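Local coordinates for putative Killer protein (Pseudomonas putida, PDB 6F8S) that probably acts as the mRNA-cleaving toxin of a type II toxin-antitoxin pair, as in RelE-like toxins of the HigB family, at residues B[70-73]-B[79-82]; B[36-41]-B[55-60]. One frame throughout, in Å; residues are numbered along the deposited sequence.

How the interactions relate
From the N terminus, the chain passes first through helix 31-44, which supplies 36-41, then through helix 49-52 into the loop holding 55-60. Interaction 2 closes that first excursion by bringing the helix over the loop. Only afterwards does the chain enter strand 69-73, turn, and return along strand 79-85, where interaction 1 closes the hairpin; the two contacts follow one another in series, neither nesting nor crossing. In space the centres of interactions 1 and 2 lie about 8 Å apart, and the two touch. The loop runs beside strand 69-73, with probable backbone hydrogen bonds from R73 to N57 and from S71 to E60, and K38 reaches from the helix to the carbonyl of R73. Helix, loop and hairpin are thereby tied together.

Interaction 1. Residues B[70-73]-B[79-82]; sequences HSIR and RLCF
Strands 70-73 and 79-82 run antiparallel, their directions 160° apart and their axes approaching to 4.6 Å. H70 pairs with F82 and I72 with L80 as hydrogen-bonded pairs, while S71-C81 and R73-R79 are the non-hydrogen-bonded ones. The first pair is closed by H70 N to F82 O and F82 N to H70 O, both 2.9 Å. In the second, I72 N reaches L80 O at 3.0 Å and L80 N bonds in return to I72 O.

H70, I72, L80 and F82 share one face. With CG between its backbone N and carbonyl carbon (chi1 65°), F82 folds back over the neighbouring strand, laying one ring face over H70 O, with CD1 3.6 Å from that oxygen. Its edge meets I72 CG2, and CZ reaches H70 CB; the H70 and F82 rings meet obliquely, neither stacked nor edge-to-face. I72 CG1 packs on L80 CB at 3.9 Å. These apolar groups suit a side turned to helix 31-44, where I72 and L80 meet K38 and F82 meets L42, while both ring nitrogens of H70 are held by R66 and S61.

On the other face, the extended R79 chain crosses to the first strand, where NH1 donates to S71 OG over 2.9 Å in a bent bond (N-H...O 137°), the hydroxyl tilted out of the guanidinium plane. R73 N sits over one face of this group, and NH2 binds the carbonyl of R58. Serine suits position 71 by offering an acceptor on a short side chain. The whole is a beta hairpin, the first two strands of the antiparallel sheet in this RelE-like toxin fold.

Interaction 2. Residues B[36-41]-B[55-60]; sequences ERKLAM and PGNRLE
The ammonium of K38 is gripped from several sides: NZ donates to N57 OD1 over 3.0 Å, the carbonyl of R73 accepts a further hydrogen bond, and an acidic side chain of another protein chain adds a salt bridge. G56 O lies 2.8 Å from K38 NZ. Lysine suits the place because its long chain carries the ammonium from the helix backbone to the oxygens of loop and strand. It bends at chi2 (-77°) and then runs straight on alongside N57, with CD 3.6 Å from OD1. The nitrogen arrives in the plane of the amide carbonyl, at a C=O...N angle of 147°.

M41 lies one turn further along the helix, and the M41 and N57 side chains point at each other. The thioether chain turns at chi3 (-64°) and sets the CE methyl 3.1 Å from N57 OD1, the oxygen that K38 also reaches. Asparagine offers an acceptor to the lysine and a donor for the carbonyl of L51, so both ends of its amide are held.

The short 3-10 turn 55-57 is thus clasped between helix 31-44 and helix 49-52, with N57 resting on I72 of strand 69-73.

Interaction 1. Residues B[70-73]-B[79-82]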
loop_
_atom_site.group_PDB
_atom_site.type_symbol
_atom_site.label_atom_id
_atom_site.label_comp_id
_atom_site.label_asym_id
_atom_site.label_seq_id
_atom_site.Cartn_x
_atom_site.Cartn_y
_atom_site.Cartn_z
ATOM N N HIS B 70 9.015 4.284 -21.169
ATOM C CA HIS B 70 10.095 4.986 -20.485
ATOM C C HIS B 70 11.094 3.958 -19.975
ATOM O O HIS B 70 10.832 2.754 -19.982
ATOM C CB HIS B 70 9.581 5.846 -19.322
ATOM C CG HIS B 70 8.298 6.563 -19.612
ATOM N ND1 HIS B 70 8.253 7.874 -20.032
ATOM C CD2 HIS B 70 7.011 6.141 -19.536
ATOM C CE1 HIS B 70 6.992 8.234 -20.206
ATOM N NE2 HIS B 70 6.220 7.201 -19.917
ATOM N N SER B 71 12.242 4.437 -19.520
ATOM C CA SER B 71 13.229 3.544 -18.944
ATOM C C SER B 71 13.970 4.200 -17.784
ATOM O O SER B 71 14.143 5.427 -17.754
ATOM C CB SER B 71 14.219 3.075 -20.013
ATOM O OG SER B 71 15.102 4.123 -20.336
ATOM N N ILE B 72 14.396 3.373 -16.831
ATOM C CA ILE B 72 15.189 3.853 -15.721
ATOM C C ILE B 72 16.544 3.157 -15.713
ATOM O O ILE B 72 16.669 1.988 -16.088
ATOM C CB ILE B 72 14.461 3.659 -14.378
ATOM C CG1 ILE B 72 14.080 2.206 -14.177
ATOM C CG2 ILE B 72 13.189 4.548 -14.297
ATOM C CD1 ILE B 72 13.521 1.936 -12.811
ATOM N N ARG B 73 17.571 3.901 -15.323
ATOM C CA ARG B 73 18.920 3.375 -15.259
ATOM C C ARG B 73 19.034 2.323 -14.163
ATOM O O ARG B 73 18.614 2.564 -13.036
ATOM C CB ARG B 73 19.907 4.520 -15.008
ATOM C CG ARG B 73 21.397 4.146 -15.078
ATOM C CD ARG B 73 22.267 5.408 -15.130
ATOM N NE ARG B 73 23.687 5.117 -15.309
ATOM C CZ ARG B 73 24.513 4.764 -14.326
ATOM N NH1 ARG B 73 24.061 4.645 -13.084
ATOM N NH2 ARG B 73 25.793 4.516 -14.583
ATOM N N ARG B 79 19.144 -0.978 -18.572
ATOM C CA ARG B 79 17.988 -0.178 -18.221
ATOM C C ARG B 79 16.713 -1.004 -18.235
ATOM O O ARG B 79 16.527 -1.866 -19.094
ATOM C CB ARG B 79 17.839 0.996 -19.181
ATOM C CG ARG B 79 18.766 2.140 -18.865
ATOM C CD ARG B 79 18.668 3.243 -19.902
ATOM N NE ARG B 79 19.221 4.468 -19.343
ATOM C CZ ARG B 79 18.496 5.414 -18.753
ATOM N NH1 ARG B 79 17.176 5.299 -18.670
ATOM N NH2 ARG B 79 19.092 6.483 -18.254
ATOM N N LEU B 80 15.827 -0.713 -17.283
ATOM C CA LEU B 80 14.471 -1.256 -17.293
ATOM C C LEU B 80 13.552 -0.409 -18.164
ATOM O O LEU B 80 13.332 0.741 -17.861
ATOM C CB LEU B 80 13.921 -1.334 -15.869
ATOM C CG LEU B 80 14.542 -2.464 -15.053
ATOM C CD1 LEU B 80 14.419 -2.194 -13.571
ATOM C CD2 LEU B 80 13.888 -3.798 -15.422
ATOM N N CYS B 81 13.049 -0.983 -19.255
ATOM C CA CYS B 81 12.011 -0.361 -20.089
ATOM C C CYS B 81 10.638 -0.776 -19.578
ATOM O O CYS B 81 10.477 -1.873 -19.045
ATOM C CB CYS B 81 12.155 -0.763 -21.572
ATOM S SG CYS B 81 12.915 0.473 -22.676
ATOM N N PHE B 82 9.650 0.100 -19.749
ATOM C CA PHE B 82 8.272 -0.191 -19.337
ATOM C C PHE B 82 7.282 0.809 -19.926
ATOM O O PHE B 82 7.660 1.899 -20.387
ATOM C CB PHE B 82 8.137 -0.170 -17.809
ATOM C CG PHE B 82 8.383 1.194 -17.205
ATOM C CD1 PHE B 82 9.659 1.586 -16.833
ATOM C CD2 PHE B 82 7.345 2.091 -17.036
ATOM C CE1 PHE B 82 9.888 2.854 -16.293
ATOM C CE2 PHE B 82 7.571 3.350 -16.500
ATOM C CZ PHE B 82 8.847 3.728 -16.131
#

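Interaction 2. Residues B[36-41]-B[55-60]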
loop_
_atom_site.group_PDB
_atom_site.type_symbol
_atom_site.label_atom_id
_atom_site.label_comp_id
_atom_site.label_asym_id
_atom_site.label_seq_id
_atom_site.Cartn_x
_atom_site.Cartn_y
_atom_site.Cartn_z
ATOM N N GLU B 36 16.990 -5.040 -7.703
ATOM C CA GLU B 36 15.952 -5.375 -6.753
ATOM C C GLU B 36 15.244 -4.144 -6.276
ATOM O O GLU B 36 14.057 -4.159 -6.026
ATOM C CB GLU B 36 16.550 -6.107 -5.574
ATOM C CG GLU B 36 16.987 -7.498 -5.966
ATOM C CD GLU B 36 17.674 -8.229 -4.849
ATOM O OE1 GLU B 36 18.506 -7.584 -4.154
ATOM O OE2 GLU B 36 17.380 -9.427 -4.673
ATOM N N ARG B 37 16.024 -3.087 -6.143
ATOM C CA ARG B 37 15.546 -1.826 -5.674
ATOM C C ARG B 37 14.703 -1.128 -6.744
ATOM O O ARG B 37 13.659 -0.518 -6.439
ATOM C CB ARG B 37 16.729 -0.967 -5.263
ATOM C CG ARG B 37 16.334 0.333 -4.621
ATOM C CD ARG B 37 17.497 0.950 -3.848
ATOM N NE ARG B 37 18.598 1.297 -4.738
ATOM C CZ ARG B 37 19.841 0.843 -4.607
ATOM N NH1 ARG B 37 20.140 0.030 -3.607
ATOM N NH2 ARG B 37 20.785 1.211 -5.467
ATOM N N LYS B 38 15.158 -1.210 -7.995
ATOM C CA LYS B 38 14.422 -0.628 -9.120
ATOM C C LYS B 38 13.082 -1.334 -9.284
ATOM O O LYS B 38 12.033 -0.670 -9.445
ATOM C CB LYS B 38 15.241 -0.715 -10.416
ATOM C CG LYS B 38 16.598 -0.048 -10.330
ATOM C CD LYS B 38 16.486 1.447 -10.430
ATOM C CE LYS B 38 17.760 2.125 -9.958
ATOM N NZ LYS B 38 17.814 3.557 -10.389
ATOM N N LEU B 39 13.109 -2.670 -9.228
ATOM C CA LEU B 39 11.858 -3.427 -9.237
ATOM C C LEU B 39 10.954 -3.011 -8.060
ATOM O O LEU B 39 9.745 -2.868 -8.232
ATOM C CB LEU B 39 12.113 -4.924 -9.194
ATOM C CG LEU B 39 12.770 -5.576 -10.413
ATOM C CD1 LEU B 39 12.664 -7.080 -10.254
ATOM C CD2 LEU B 39 12.125 -5.127 -11.713
ATOM N N ALA B 40 11.534 -2.801 -6.879
ATOM C CA ALA B 40 10.769 -2.319 -5.722
ATOM C C ALA B 40 10.038 -1.005 -6.023
ATOM O O ALA B 40 8.856 -0.852 -5.742
ATOM C CB ALA B 40 11.694 -2.127 -4.513
ATOM N N MET B 41 10.764 -0.051 -6.592
ATOM C CA MET B 41 10.205 1.255 -6.882
ATOM C C MET B 41 9.104 1.155 -7.923
ATOM O O MET B 41 8.037 1.760 -7.744
ATOM C CB MET B 41 11.297 2.214 -7.340
ATOM C CG MET B 41 12.306 2.483 -6.257
ATOM S SD MET B 41 13.458 3.793 -6.690
ATOM C CE MET B 41 14.292 3.060 -8.088
ATOM N N PRO B 55 16.627 11.034 -8.914
ATOM C CA PRO B 55 17.655 11.278 -9.934
ATOM C C PRO B 55 18.455 10.000 -10.251
ATOM O O PRO B 55 18.978 9.838 -11.358
ATOM C CB PRO B 55 18.529 12.363 -9.297
ATOM C CG PRO B 55 18.247 12.289 -7.825
ATOM C CD PRO B 55 16.855 11.798 -7.672
ATOM N N GLY B 56 18.518 9.075 -9.298
ATOM C CA GLY B 56 19.109 7.772 -9.557
ATOM C C GLY B 56 18.430 6.958 -10.653
ATOM O O GLY B 56 19.014 6.012 -11.164
ATOM N N ASN B 57 17.192 7.305 -11.010
ATOM C CA ASN B 57 16.498 6.585 -12.073
ATOM C C ASN B 57 16.895 7.066 -13.444
ATOM O O ASN B 57 16.767 6.316 -14.411
ATOM C CB ASN B 57 14.985 6.710 -11.924
ATOM C CG ASN B 57 14.412 5.662 -11.016
ATOM O OD1 ASN B 57 15.143 4.837 -10.464
ATOM N ND2 ASN B 57 13.094 5.701 -10.822
ATOM N N ARG B 58 17.366 8.317 -13.514
ATOM C CA ARG B 58 17.684 8.988 -14.778
ATOM C C ARG B 58 16.641 8.646 -15.837
ATOM O O ARG B 58 16.972 8.137 -16.898
ATOM C CB ARG B 58 19.090 8.601 -15.264
ATOM C CG ARG B 58 20.001 9.779 -15.593
ATOM C CD ARG B 58 21.267 9.316 -16.324
ATOM N NE ARG B 58 21.181 9.490 -17.778
ATOM C CZ ARG B 58 21.654 8.629 -18.686
ATOM N NH1 ARG B 58 22.277 7.500 -18.321
ATOM N NH2 ARG B 58 21.506 8.905 -19.980
ATOM N N LEU B 59 15.373 8.908 -15.519
ATOM C CA LEU B 59 14.262 8.519 -16.386
ATOM C C LEU B 59 14.392 9.122 -17.787
ATOM O O LEU B 59 14.707 10.304 -17.944
ATOM C CB LEU B 59 12.919 8.924 -15.766
ATOM C CG LEU B 59 11.706 8.421 -16.554
ATOM C CD1 LEU B 59 11.677 6.916 -16.538
ATOM C CD2 LEU B 59 10.393 8.940 -16.017
ATOM N N GLU B 60 14.164 8.292 -18.800
ATOM C CA GLU B 60 14.179 8.736 -20.191
ATOM C C GLU B 60 13.019 8.123 -20.961
ATOM O O GLU B 60 12.390 7.181 -20.493
ATOM C CB GLU B 60 15.523 8.393 -20.848
ATOM C CG GLU B 60 16.683 9.104 -20.171
ATOM C CD GLU B 60 18.041 8.683 -20.673
ATOM O OE1 GLU B 60 18.121 7.760 -21.520
ATOM O OE2 GLU B 60 19.039 9.274 -20.196
#